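PDB 5O6M: Polyphosphate:AMP phosphotransferase from Meiothermus ruber H328, which uses inorganic polyphosphate as phosphate donor to convert AMP to ADP and ADP to ATP, and also accepts other nucleoside mono- and diphosphates. Local coordinates for residues V58-A64 with L117-S123; R87-V93 with R106-V111; I170-R176 with R200-D204. The protein carries 1 engineered substitution. All blocks are in the same frame, centred on the assembly; numbering follows the deposited sequence.

Contact 1 (V58-A64 with L117-S123); sequences VLVVLQA and LVIFDRS. Engineered in segment 117-123: D121 (natural residue Asn). With ATP (adenosine-5'-triphosphate), chain X.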
loop_
_atom_site.group_PDB
_atom_site.type_symbol
_atom_site.label_atom_id
_atom_site.label_comp_id
_atom_site.label_asym_id
_atom_site.label_seq_id
_atom_site.Cartn_x
_atom_site.Cartn_y
_atom_site.Cartn_z
ATOM N N VAL D 58 -0.932 -12.313 15.686
ATOM C CA VAL D 58 -1.769 -11.975 16.830
ATOM C C VAL D 58 -2.449 -10.636 16.570
ATOM O O VAL D 58 -1.775 -9.631 16.314
ATOM C CB VAL D 58 -0.951 -11.941 18.131
ATOM C CG1 VAL D 58 -1.836 -11.585 19.309
ATOM C CG2 VAL D 58 -0.254 -13.287 18.346
ATOM N N LEU D 59 -3.780 -10.624 16.645
ATOM C CA LEU D 59 -4.593 -9.437 16.402
ATOM C C LEU D 59 -5.382 -9.103 17.661
ATOM O O LEU D 59 -6.160 -9.933 18.147
ATOM C CB LEU D 59 -5.540 -9.655 15.217
ATOM C CG LEU D 59 -6.591 -8.572 14.960
ATOM C CD1 LEU D 59 -5.953 -7.245 14.591
ATOM C CD2 LEU D 59 -7.557 -9.022 13.868
ATOM N N VAL D 60 -5.181 -7.896 18.186
ATOM C CA VAL D 60 -5.907 -7.396 19.349
ATOM C C VAL D 60 -6.824 -6.267 18.890
ATOM O O VAL D 60 -6.352 -5.232 18.404
ATOM C CB VAL D 60 -4.949 -6.922 20.452
ATOM C CG1 VAL D 60 -5.723 -6.301 21.606
ATOM C CG2 VAL D 60 -4.096 -8.081 20.941
ATOM N N VAL D 61 -8.133 -6.463 19.052
ATOM C CA VAL D 61 -9.138 -5.466 18.696
ATOM C C VAL D 61 -9.556 -4.704 19.947
ATOM O O VAL D 61 -9.804 -5.308 20.999
ATOM C CB VAL D 61 -10.357 -6.125 18.029
ATOM C CG1 VAL D 61 -11.421 -5.081 17.715
ATOM C CG2 VAL D 61 -9.935 -6.853 16.764
ATOM N N LEU D 62 -9.593 -3.375 19.844
ATOM C CA LEU D 62 -10.047 -2.497 20.918
ATOM C C LEU D 62 -11.212 -1.658 20.413
ATOM O O LEU D 62 -11.064 -0.909 19.440
ATOM C CB LEU D 62 -8.912 -1.596 21.407
ATOM C CG LEU D 62 -7.682 -2.274 22.010
ATOM C CD1 LEU D 62 -6.697 -1.221 22.467
ATOM C CD2 LEU D 62 -8.079 -3.171 23.169
ATOM N N GLN D 63 -12.366 -1.785 21.068
ATOM C CA GLN D 63 -13.511 -0.921 20.813
ATOM C C GLN D 63 -14.059 -0.420 22.144
ATOM O O GLN D 63 -13.992 -1.115 23.161
ATOM C CB GLN D 63 -14.610 -1.654 20.021
ATOM C CG GLN D 63 -14.238 -2.026 18.576
ATOM C CD GLN D 63 -14.273 -0.851 17.598
ATOM O OE1 GLN D 63 -13.650 -0.902 16.537
ATOM N NE2 GLN D 63 -15.022 0.192 17.936
ATOM N N ALA D 64 -14.594 0.798 22.136
ATOM C CA ALA D 64 -15.147 1.381 23.351
ATOM C C ALA D 64 -15.968 2.605 22.980
ATOM O O ALA D 64 -15.800 3.185 21.903
ATOM C CB ALA D 64 -14.048 1.759 24.350
ATOM N N LEU D 117 2.391 -8.581 16.345
ATOM C CA LEU D 117 1.196 -8.330 17.136
ATOM C C LEU D 117 0.666 -6.963 16.736
ATOM O O LEU D 117 1.378 -5.959 16.852
ATOM C CB LEU D 117 1.498 -8.389 18.637
ATOM C CG LEU D 117 0.329 -8.369 19.629
ATOM C CD1 LEU D 117 0.817 -8.685 21.035
ATOM C CD2 LEU D 117 -0.406 -7.036 19.619
ATOM N N VAL D 118 -0.575 -6.921 16.269
ATOM C CA VAL D 118 -1.188 -5.684 15.813
ATOM C C VAL D 118 -2.365 -5.354 16.716
ATOM O O VAL D 118 -3.170 -6.229 17.054
ATOM C CB VAL D 118 -1.636 -5.777 14.342
ATOM C CG1 VAL D 118 -2.481 -4.573 13.979
ATOM C CG2 VAL D 118 -0.423 -5.876 13.425
ATOM N N ILE D 119 -2.462 -4.087 17.101
ATOM C CA ILE D 119 -3.597 -3.575 17.851
ATOM C C ILE D 119 -4.441 -2.749 16.895
ATOM O O ILE D 119 -3.952 -1.776 16.307
ATOM C CB ILE D 119 -3.150 -2.744 19.059
ATOM C CG1 ILE D 119 -2.272 -3.593 19.977
ATOM C CG2 ILE D 119 -4.357 -2.219 19.817
ATOM C CD1 ILE D 119 -1.322 -2.780 20.830
ATOM N N PHE D 120 -5.696 -3.155 16.714
ATOM C CA PHE D 120 -6.662 -2.349 15.976
ATOM C C PHE D 120 -7.258 -1.321 16.932
ATOM O O PHE D 120 -8.036 -1.667 17.828
ATOM C CB PHE D 120 -7.744 -3.226 15.350
ATOM C CG PHE D 120 -7.349 -3.834 14.029
ATOM C CD1 PHE D 120 -6.063 -3.680 13.533
ATOM C CD2 PHE D 120 -8.273 -4.539 13.272
ATOM C CE1 PHE D 120 -5.702 -4.235 12.310
ATOM C CE2 PHE D 120 -7.919 -5.093 12.052
ATOM C CZ PHE D 120 -6.634 -4.942 11.569
ATOM N N ASP D 121 -6.871 -0.060 16.755
ATOM C CA ASP D 121 -7.443 1.058 17.503
ATOM C C ASP D 121 -8.700 1.472 16.750
ATOM O O ASP D 121 -8.654 2.263 15.806
ATOM C CB ASP D 121 -6.432 2.191 17.631
ATOM C CG ASP D 121 -7.055 3.484 18.117
ATOM O OD1 ASP D 121 -8.084 3.430 18.817
ATOM O OD2 ASP D 121 -6.507 4.559 17.797
ATOM N N ARG D 122 -9.839 0.921 17.177
ATOM C CA ARG D 122 -11.043 0.872 16.354
ATOM C C ARG D 122 -10.800 -0.103 15.207
ATOM O O ARG D 122 -9.653 -0.490 14.961
ATOM C CB ARG D 122 -11.418 2.261 15.837
ATOM C CG ARG D 122 -11.865 3.218 16.935
ATOM C CD ARG D 122 -12.393 4.520 16.354
ATOM N NE ARG D 122 -12.541 5.546 17.382
ATOM C CZ ARG D 122 -13.628 5.707 18.128
ATOM N NH1 ARG D 122 -14.678 4.912 17.959
ATOM N NH2 ARG D 122 -13.667 6.670 19.038
ATOM N N SER D 123 -11.846 -0.520 14.503
ATOM C CA SER D 123 -11.689 -1.653 13.604
ATOM C C SER D 123 -12.830 -1.670 12.597
ATOM O O SER D 123 -13.573 -0.695 12.445
ATOM C CB SER D 123 -11.647 -2.966 14.390
ATOM O OG SER D 123 -12.910 -3.215 14.979
HETATM P PG ATP X . -10.329 8.457 18.703
HETATM O O1G ATP X . -10.155 7.058 18.176
HETATM O O2G ATP X . -11.701 8.685 19.332
HETATM O O3G ATP X . -9.248 8.849 19.720
HETATM P PB ATP X . -9.139 10.525 17.003
HETATM O O1B ATP X . -9.570 11.930 17.172
HETATM O O2B ATP X . -7.825 10.133 17.682
HETATM O O3B ATP X . -10.251 9.500 17.501
HETATM P PA ATP X . -9.551 9.035 14.473
HETATM O O1A ATP X . -8.781 7.786 14.646
HETATM O O2A ATP X . -9.447 9.641 13.075
HETATM O O3A ATP X . -8.999 10.155 15.462
HETATM O "O5'" ATP X . -11.155 8.760 14.695
HETATM C "C5'" ATP X . -12.124 9.704 14.193
HETATM C "C4'" ATP X . -13.497 9.094 14.030
HETATM O "O4'" ATP X . -13.521 8.128 12.956
HETATM C "C3'" ATP X . -14.093 8.384 15.256
HETATM O "O3'" ATP X . -15.172 9.153 15.773
HETATM C "C2'" ATP X . -14.601 7.044 14.693
HETATM O "O2'" ATP X . -15.889 6.682 15.176
HETATM C "C1'" ATP X . -14.676 7.362 13.205
HETATM N N9 ATP X . -14.712 6.201 12.322
HETATM C C8 ATP X . -13.913 5.089 12.354
HETATM N N7 ATP X . -14.259 4.155 11.499
HETATM C C5 ATP X . -15.363 4.694 10.855
HETATM C C6 ATP X . -16.211 4.196 9.846
HETATM N N6 ATP X . -16.105 2.972 9.321
HETATM N N1 ATP X . -17.212 4.995 9.418
HETATM C C2 ATP X . -17.359 6.199 9.978
HETATM N N3 ATP X . -16.635 6.767 10.945
HETATM C C4 ATP X . -15.647 5.959 11.343
HETATM O O HOH W 1 -16.760 5.274 19.869
#
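V58 and L117 begin a parallel pairing in which strands 58-64 and 117-121 run 4.7 Å apart at an angle of 17°, joined by backbone hydrogen bonds from V118 N to V58 O through to R122 N to L62 O. On the L59, V61 and F120 side of the sheet, the L59 methyl CD1 sits almost on the normal of the F120 ring, 3.5 Å from its centroid, a CH-pi contact over one face. On the other side, which also carries D121, the contacts across the pair are aliphatic: L62 CD1 meets I119 CG2 at 3.7 Å, and V58 CG1 lies against L117 CG at 3.9 Å. Toward the C-terminal end polar groups take over. Q63, bent at its second torsion (chi2 -76°), turns OE1 back to accept from S123 OG at 2.9 Å, while its NE2 binds E126 and Y210. R122 reaches out nearly straight, giving NE to O1G of ATP at 2.9 Å and NH2 to O2G at 2.8 Å, so one guanidinium grips two gamma-phosphate oxygens; E126 and D66 form salt bridges with it. The engineered D121 forms a salt bridge with K70 through OD1 and a hydrogen bond with S90 OG through OD2. As expected of a P-loop NTPase core, both strands lie inside the sheet, with 86-90 beside 117-121, 161-169 beside 58-64, and helix 70-77 packed on L62 and I119.

Contact 2 (R87-V93 with R106-V111); sequences RVASFGV and RVHQQV. With ATP (adenosine-5'-triphosphate), chain X.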
loop_
_atom_site.group_PDB
_atom_site.type_symbol
_atom_site.label_atom_id
_atom_site.label_comp_id
_atom_site.label_asym_id
_atom_site.label_seq_id
_atom_site.Cartn_x
_atom_site.Cartn_y
_atom_site.Cartn_z
ATOM N N ARG D 87 2.597 -3.199 16.586
ATOM C CA ARG D 87 2.194 -2.116 15.700
ATOM C C ARG D 87 0.737 -1.755 15.956
ATOM O O ARG D 87 -0.102 -2.635 16.155
ATOM C CB ARG D 87 2.377 -2.502 14.228
ATOM C CG ARG D 87 1.823 -1.472 13.255
ATOM C CD ARG D 87 2.224 -1.773 11.822
ATOM N NE ARG D 87 1.722 -3.058 11.344
ATOM C CZ ARG D 87 0.519 -3.238 10.802
ATOM N NH1 ARG D 87 -0.314 -2.215 10.680
ATOM N NH2 ARG D 87 0.148 -4.440 10.383
ATOM N N VAL D 88 0.442 -0.458 15.962
ATOM C CA VAL D 88 -0.919 0.039 16.139
ATOM C C VAL D 88 -1.448 0.511 14.792
ATOM O O VAL D 88 -0.800 1.310 14.106
ATOM C CB VAL D 88 -0.975 1.170 17.180
ATOM C CG1 VAL D 88 -2.399 1.703 17.309
ATOM C CG2 VAL D 88 -0.452 0.678 18.519
ATOM N N ALA D 89 -2.625 0.021 14.414
ATOM C CA ALA D 89 -3.333 0.480 13.224
ATOM C C ALA D 89 -4.618 1.161 13.671
ATOM O O ALA D 89 -5.505 0.513 14.240
ATOM C CB ALA D 89 -3.632 -0.671 12.263
ATOM N N SER D 90 -4.710 2.463 13.428
ATOM C CA SER D 90 -5.877 3.247 13.798
ATOM C C SER D 90 -6.809 3.375 12.605
ATOM O O SER D 90 -6.358 3.486 11.463
ATOM C CB SER D 90 -5.470 4.641 14.277
ATOM O OG SER D 90 -4.679 4.571 15.442
ATOM N N PHE D 91 -8.110 3.344 12.873
ATOM C CA PHE D 91 -9.124 3.500 11.840
ATOM C C PHE D 91 -10.000 4.694 12.191
ATOM O O PHE D 91 -10.702 4.675 13.206
ATOM C CB PHE D 91 -9.959 2.226 11.682
ATOM C CG PHE D 91 -9.175 1.045 11.172
ATOM C CD1 PHE D 91 -8.889 0.923 9.817
ATOM C CD2 PHE D 91 -8.728 0.059 12.040
ATOM C CE1 PHE D 91 -8.169 -0.154 9.338
ATOM C CE2 PHE D 91 -8.007 -1.026 11.567
ATOM C CZ PHE D 91 -7.725 -1.132 10.216
ATOM N N GLY D 92 -9.952 5.727 11.347
ATOM C CA GLY D 92 -10.784 6.895 11.477
ATOM C C GLY D 92 -11.843 6.957 10.395
ATOM O O GLY D 92 -12.169 5.956 9.747
ATOM N N VAL D 93 -12.382 8.150 10.187
ATOM C CA VAL D 93 -13.481 8.270 9.222
ATOM C C VAL D 93 -12.962 7.940 7.825
ATOM O O VAL D 93 -11.928 8.485 7.401
ATOM C CB VAL D 93 -14.100 9.671 9.280
ATOM C CG1 VAL D 93 -13.467 10.495 10.389
ATOM C CG2 VAL D 93 -13.999 10.377 7.927
ATOM N N ARG D 106 -9.813 -1.609 3.586
ATOM C CA ARG D 106 -8.827 -0.867 4.362
ATOM C C ARG D 106 -8.442 -1.579 5.653
ATOM O O ARG D 106 -7.362 -1.315 6.191
ATOM C CB ARG D 106 -9.343 0.538 4.678
ATOM C CG ARG D 106 -10.482 0.572 5.676
ATOM C CD ARG D 106 -10.752 1.994 6.122
ATOM N NE ARG D 106 -11.667 2.046 7.258
ATOM C CZ ARG D 106 -11.848 3.123 8.014
ATOM N NH1 ARG D 106 -11.179 4.238 7.747
ATOM N NH2 ARG D 106 -12.696 3.084 9.033
ATOM N N VAL D 107 -9.301 -2.457 6.172
ATOM C CA VAL D 107 -8.973 -3.183 7.396
ATOM C C VAL D 107 -8.120 -4.407 7.086
ATOM O O VAL D 107 -7.139 -4.689 7.784
ATOM C CB VAL D 107 -10.255 -3.572 8.160
ATOM C CG1 VAL D 107 -9.906 -4.389 9.389
ATOM C CG2 VAL D 107 -11.036 -2.331 8.556
ATOM N N HIS D 108 -8.487 -5.166 6.050
ATOM C CA HIS D 108 -7.724 -6.360 5.701
ATOM C C HIS D 108 -6.259 -6.029 5.440
ATOM O O HIS D 108 -5.368 -6.810 5.794
ATOM C CB HIS D 108 -8.333 -7.048 4.478
ATOM C CG HIS D 108 -7.952 -8.491 4.352
ATOM N ND1 HIS D 108 -8.566 -9.351 3.468
ATOM C CD2 HIS D 108 -7.028 -9.230 5.014
ATOM C CE1 HIS D 108 -8.028 -10.553 3.579
ATOM N NE2 HIS D 108 -7.095 -10.507 4.512
ATOM N N GLN D 109 -6.000 -4.877 4.815
ATOM C CA GLN D 109 -4.635 -4.463 4.513
ATOM C C GLN D 109 -3.754 -4.458 5.752
ATOM O O GLN D 109 -2.542 -4.684 5.657
ATOM C CB GLN D 109 -4.655 -3.070 3.877
ATOM C CG GLN D 109 -3.287 -2.454 3.675
ATOM C CD GLN D 109 -2.422 -3.268 2.741
ATOM O OE1 GLN D 109 -2.901 -3.808 1.742
ATOM N NE2 GLN D 109 -1.140 -3.369 3.064
ATOM N N GLN D 110 -4.343 -4.217 6.919
ATOM C CA GLN D 110 -3.601 -3.968 8.145
ATOM C C GLN D 110 -3.435 -5.191 9.040
ATOM O O GLN D 110 -2.857 -5.061 10.122
ATOM C CB GLN D 110 -4.282 -2.849 8.944
ATOM C CG GLN D 110 -4.407 -1.529 8.207
ATOM C CD GLN D 110 -3.062 -0.860 8.018
ATOM O OE1 GLN D 110 -2.095 -1.194 8.701
ATOM N NE2 GLN D 110 -2.997 0.106 7.108
ATOM N N VAL D 111 -3.901 -6.366 8.625
ATOM C CA VAL D 111 -3.851 -7.548 9.488
ATOM C C VAL D 111 -2.401 -7.838 9.864
ATOM O O VAL D 111 -1.481 -7.485 9.109
ATOM C CB VAL D 111 -4.495 -8.771 8.816
ATOM C CG1 VAL D 111 -5.941 -8.481 8.443
ATOM C CG2 VAL D 111 -3.688 -9.197 7.601
HETATM P PG ATP X . -10.329 8.457 18.703
HETATM O O1G ATP X . -10.155 7.058 18.176
HETATM O O2G ATP X . -11.701 8.685 19.332
HETATM O O3G ATP X . -9.248 8.849 19.720
HETATM P PB ATP X . -9.139 10.525 17.003
HETATM O O1B ATP X . -9.570 11.930 17.172
HETATM O O2B ATP X . -7.825 10.133 17.682
HETATM O O3B ATP X . -10.251 9.500 17.501
HETATM P PA ATP X . -9.551 9.035 14.473
HETATM O O1A ATP X . -8.781 7.786 14.646
HETATM O O2A ATP X . -9.447 9.641 13.075
HETATM O O3A ATP X . -8.999 10.155 15.462
HETATM O "O5'" ATP X . -11.155 8.760 14.695
HETATM C "C5'" ATP X . -12.124 9.704 14.193
HETATM C "C4'" ATP X . -13.497 9.094 14.030
HETATM O "O4'" ATP X . -13.521 8.128 12.956
HETATM C "C3'" ATP X . -14.093 8.384 15.256
HETATM O "O3'" ATP X . -15.172 9.153 15.773
HETATM C "C2'" ATP X . -14.601 7.044 14.693
HETATM O "O2'" ATP X . -15.889 6.682 15.176
HETATM C "C1'" ATP X . -14.676 7.362 13.205
HETATM N N9 ATP X . -14.712 6.201 12.322
HETATM C C8 ATP X . -13.913 5.089 12.354
HETATM N N7 ATP X . -14.259 4.155 11.499
HETATM C C5 ATP X . -15.363 4.694 10.855
HETATM C C6 ATP X . -16.211 4.196 9.846
HETATM N N6 ATP X . -16.105 2.972 9.321
HETATM N N1 ATP X . -17.212 4.995 9.418
HETATM C C2 ATP X . -17.359 6.199 9.978
HETATM N N3 ATP X . -16.635 6.767 10.945
HETATM C C4 ATP X . -15.647 5.959 11.343
#
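R106 and G92 share the strongest polar link: NH1 and NH2 of the arginine both donate to the single oxygen G92 O, at 2.8 and 3.0 Å. That oxygen lies in the guanidinium plane; NH2 meets it nearly end-on, whereas NH1 comes from above the carbonyl plane. The chain of R106 is extended from CG to NE, which carries the guanidinium from the helix to the nucleotide, where NH2 also comes within 3.1 Å of ATP N7 at the edge of the group. E98 forms a salt bridge with NH1, a second-shell carboxylate that would help hold the guanidinium in its orientation. At the far end of the contact R87 NH2 donates to Q110 O at 3.1 Å, again from above the carbonyl plane, and NH1 makes a weak bond to Q110 OE1; the principal partner of R87 is E116, a salt bridge through NE.

Between these polar ends lies the F91 ring. V107 CG2 covers one face, 4.1 Å from the centroid and displaced toward the rim, R106 O stands at the ring edge, 3.5 Å from CE1, and Q110 CG touches CZ. F91 CD1 in turn lies 3.9 Å above one face of the R106 guanidinium, the two planes being 56° apart. F120 meets the ring edge-to-face, and H108 turns away to H108 of the second subunit. F91, G92, V93 and R106 form part of the ATP pocket of this P-loop NTPase clan member, where the loop after strand 86-90 and an arginine from helix 105-108 meet the adenine and ribose.

Contact 3 (I170-R176 with R200-D204); sequences ISKDEQR and RRLWD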
loop_
_atom_site.group_PDB
_atom_site.type_symbol
_atom_site.label_atom_id
_atom_site.label_comp_id
_atom_site.label_asym_id
_atom_site.label_seq_id
_atom_site.Cartn_x
_atom_site.Cartn_y
_atom_site.Cartn_z
ATOM N N ILE D 170 -17.582 1.157 29.846
ATOM C CA ILE D 170 -17.762 2.206 30.836
ATOM C C ILE D 170 -19.240 2.576 30.896
ATOM O O ILE D 170 -20.020 2.309 29.975
ATOM C CB ILE D 170 -16.903 3.455 30.545
ATOM C CG1 ILE D 170 -17.319 4.096 29.219
ATOM C CG2 ILE D 170 -15.418 3.102 30.547
ATOM C CD1 ILE D 170 -16.802 5.509 29.036
ATOM N N SER D 171 -19.620 3.201 32.004
ATOM C CA SER D 171 -20.982 3.659 32.220
ATOM C C SER D 171 -21.201 5.037 31.602
ATOM O O SER D 171 -20.255 5.756 31.268
ATOM C CB SER D 171 -21.285 3.707 33.714
ATOM O OG SER D 171 -20.452 4.666 34.341
ATOM N N LYS D 172 -22.478 5.411 31.472
ATOM C CA LYS D 172 -22.804 6.709 30.889
ATOM C C LYS D 172 -22.291 7.847 31.760
ATOM O O LYS D 172 -21.791 8.856 31.249
ATOM C CB LYS D 172 -24.313 6.838 30.688
ATOM C CG LYS D 172 -24.715 8.108 29.963
ATOM C CD LYS D 172 -26.212 8.176 29.712
ATOM C CE LYS D 172 -26.581 9.472 29.000
ATOM N NZ LYS D 172 -27.987 9.468 28.496
ATOM N N ASP D 173 -22.407 7.704 33.082
ATOM C CA ASP D 173 -21.916 8.743 33.981
ATOM C C ASP D 173 -20.393 8.773 34.011
ATOM O O ASP D 173 -19.791 9.847 34.130
ATOM C CB ASP D 173 -22.481 8.531 35.387
ATOM C CG ASP D 173 -21.689 9.270 36.452
ATOM O OD1 ASP D 173 -21.729 10.520 36.471
ATOM O OD2 ASP D 173 -21.030 8.597 37.273
ATOM N N GLU D 174 -19.751 7.606 33.908
ATOM C CA GLU D 174 -18.293 7.580 33.858
ATOM C C GLU D 174 -17.767 8.315 32.630
ATOM O O GLU D 174 -16.786 9.063 32.719
ATOM C CB GLU D 174 -17.777 6.145 33.889
ATOM C CG GLU D 174 -16.268 6.073 33.749
ATOM C CD GLU D 174 -15.545 6.718 34.918
ATOM O OE1 GLU D 174 -16.131 6.792 36.017
ATOM O OE2 GLU D 174 -14.396 7.170 34.731
ATOM N N GLN D 175 -18.402 8.115 31.473
ATOM C CA GLN D 175 -17.969 8.838 30.283
ATOM C C GLN D 175 -18.062 10.342 30.500
ATOM O O GLN D 175 -17.213 11.102 30.017
ATOM C CB GLN D 175 -18.808 8.434 29.070
ATOM C CG GLN D 175 -18.422 9.195 27.811
ATOM C CD GLN D 175 -19.358 8.947 26.647
ATOM O OE1 GLN D 175 -20.579 8.964 26.802
ATOM N NE2 GLN D 175 -18.788 8.708 25.471
ATOM N N ARG D 176 -19.087 10.790 31.232
ATOM C CA ARG D 176 -19.254 12.219 31.469
ATOM C C ARG D 176 -18.034 12.806 32.166
ATOM O O ARG D 176 -17.574 13.898 31.810
ATOM C CB ARG D 176 -20.517 12.471 32.294
ATOM C CG ARG D 176 -21.164 13.828 32.051
ATOM C CD ARG D 176 -21.297 14.644 33.336
ATOM N NE ARG D 176 -21.354 13.808 34.532
ATOM C CZ ARG D 176 -20.420 13.795 35.480
ATOM N NH1 ARG D 176 -19.357 14.583 35.381
ATOM N NH2 ARG D 176 -20.552 12.999 36.531
ATOM N N ARG D 200 -22.353 11.284 22.348
ATOM C CA ARG D 200 -22.813 11.055 23.713
ATOM C C ARG D 200 -24.329 11.153 23.800
ATOM O O ARG D 200 -24.972 10.367 24.505
ATOM C CB ARG D 200 -22.174 12.057 24.670
ATOM C CG ARG D 200 -22.871 12.071 26.007
ATOM C CD ARG D 200 -22.063 12.730 27.092
ATOM N NE ARG D 200 -22.837 12.756 28.326
ATOM C CZ ARG D 200 -22.874 11.753 29.196
ATOM N NH1 ARG D 200 -22.171 10.655 28.963
ATOM N NH2 ARG D 200 -23.611 11.848 30.292
ATOM N N ARG D 201 -24.908 12.124 23.098
ATOM C CA ARG D 201 -26.358 12.261 23.056
ATOM C C ARG D 201 -27.027 11.000 22.517
ATOM O O ARG D 201 -28.187 10.726 22.847
ATOM C CB ARG D 201 -26.707 13.495 22.225
ATOM C CG ARG D 201 -28.170 13.729 21.956
ATOM C CD ARG D 201 -28.308 14.892 20.991
ATOM N NE ARG D 201 -27.783 14.559 19.671
ATOM C CZ ARG D 201 -28.425 13.832 18.762
ATOM N NH1 ARG D 201 -29.637 13.360 19.020
ATOM N NH2 ARG D 201 -27.854 13.582 17.592
ATOM N N LEU D 202 -26.316 10.224 21.695
ATOM C CA LEU D 202 -26.792 8.956 21.155
ATOM C C LEU D 202 -26.339 7.748 21.981
ATOM O O LEU D 202 -26.286 6.635 21.448
ATOM C CB LEU D 202 -26.327 8.789 19.706
ATOM C CG LEU D 202 -26.883 9.726 18.637
ATOM C CD1 LEU D 202 -25.987 9.712 17.413
ATOM C CD2 LEU D 202 -28.296 9.316 18.257
ATOM N N TRP D 203 -26.000 7.947 23.256
ATOM C CA TRP D 203 -25.409 6.878 24.061
ATOM C C TRP D 203 -26.171 5.561 23.930
ATOM O O TRP D 203 -25.569 4.499 23.731
ATOM C CB TRP D 203 -25.352 7.306 25.528
ATOM C CG TRP D 203 -24.921 6.210 26.458
ATOM C CD1 TRP D 203 -25.716 5.250 27.013
ATOM C CD2 TRP D 203 -23.603 5.990 26.980
ATOM N NE1 TRP D 203 -24.972 4.428 27.823
ATOM C CE2 TRP D 203 -23.672 4.862 27.825
ATOM C CE3 TRP D 203 -22.370 6.627 26.808
ATOM C CZ2 TRP D 203 -22.558 4.361 28.495
ATOM C CZ3 TRP D 203 -21.266 6.128 27.476
ATOM C CH2 TRP D 203 -21.367 5.006 28.308
ATOM N N ASP D 204 -27.502 5.608 24.033
ATOM C CA ASP D 204 -28.270 4.365 24.075
ATOM C C ASP D 204 -28.261 3.647 22.731
ATOM O O ASP D 204 -28.163 2.414 22.683
ATOM C CB ASP D 204 -29.701 4.640 24.537
ATOM C CG ASP D 204 -29.764 5.114 25.977
ATOM O OD1 ASP D 204 -29.098 4.491 26.832
ATOM O OD2 ASP D 204 -30.475 6.101 26.255
#
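W203 and K172 meet where two helices begin, each preceded by an N-cap residue, S171 for helix 172-183 and L202 for helix 203-217. K172 lies over one face of the indole: its CA is 3.5 Å from the centroid of the six-membered ring, a CH-pi contact, and CB rides above the plane at a similar height. With CG anti to the backbone N (chi1 -174°) and the rest of the chain extended, the lysine methylenes continue along the indole in the direction opposite to that of the tryptophan side chain. At the rim of the ring, I170 O lies near its plane, 3.4 Å from CH2, and Q175 OE1 also approaches edge-on, its amide turned 65° from the indole.

R200 completes the first shell. Its NH1 donates to K172 O at 2.9 Å and, less straight, to Q175 OE1 at 3.2 Å. R176 CG covers one face of the guanidinium and K172 CE the opposite one, so this flat group is held between aliphatic carbons. Farther out, Q175 NE2 binds D66 O, and R200 NH2 donates to E267 O of the third subunit, tying this helix junction to the assembly.

At the start of helix 172-183, R176 NH2 forms a salt bridge with D173 OD1, and S171 caps the helix: its OG accepts from E174 N at 3.1 Å, with an N-H...acceptor angle of 150°.

Contacts 1 and 2, their centres 9 Å apart, form one continuous unit: strand 117-121 lies beside strand 86-90, and contact 2 is nested in the chain loop that contact 1 closes. Both touch ATP, contact 1 through R122 at the gamma phosphate and ribose, contact 2 through R106 and the loop after strand 86-90 at the base and sugar, so adjoining parts of the fold meet one nucleotide. Contact 3 follows later in the chain, its centre about 22 Å from that of contact 1 and 26 Å from that of contact 2, and touches neither. It joins helices beyond strand 161-169, the neighbour of strand 57-64. D66 nevertheless relates contacts 1 and 3, bonding to R122 and Q175.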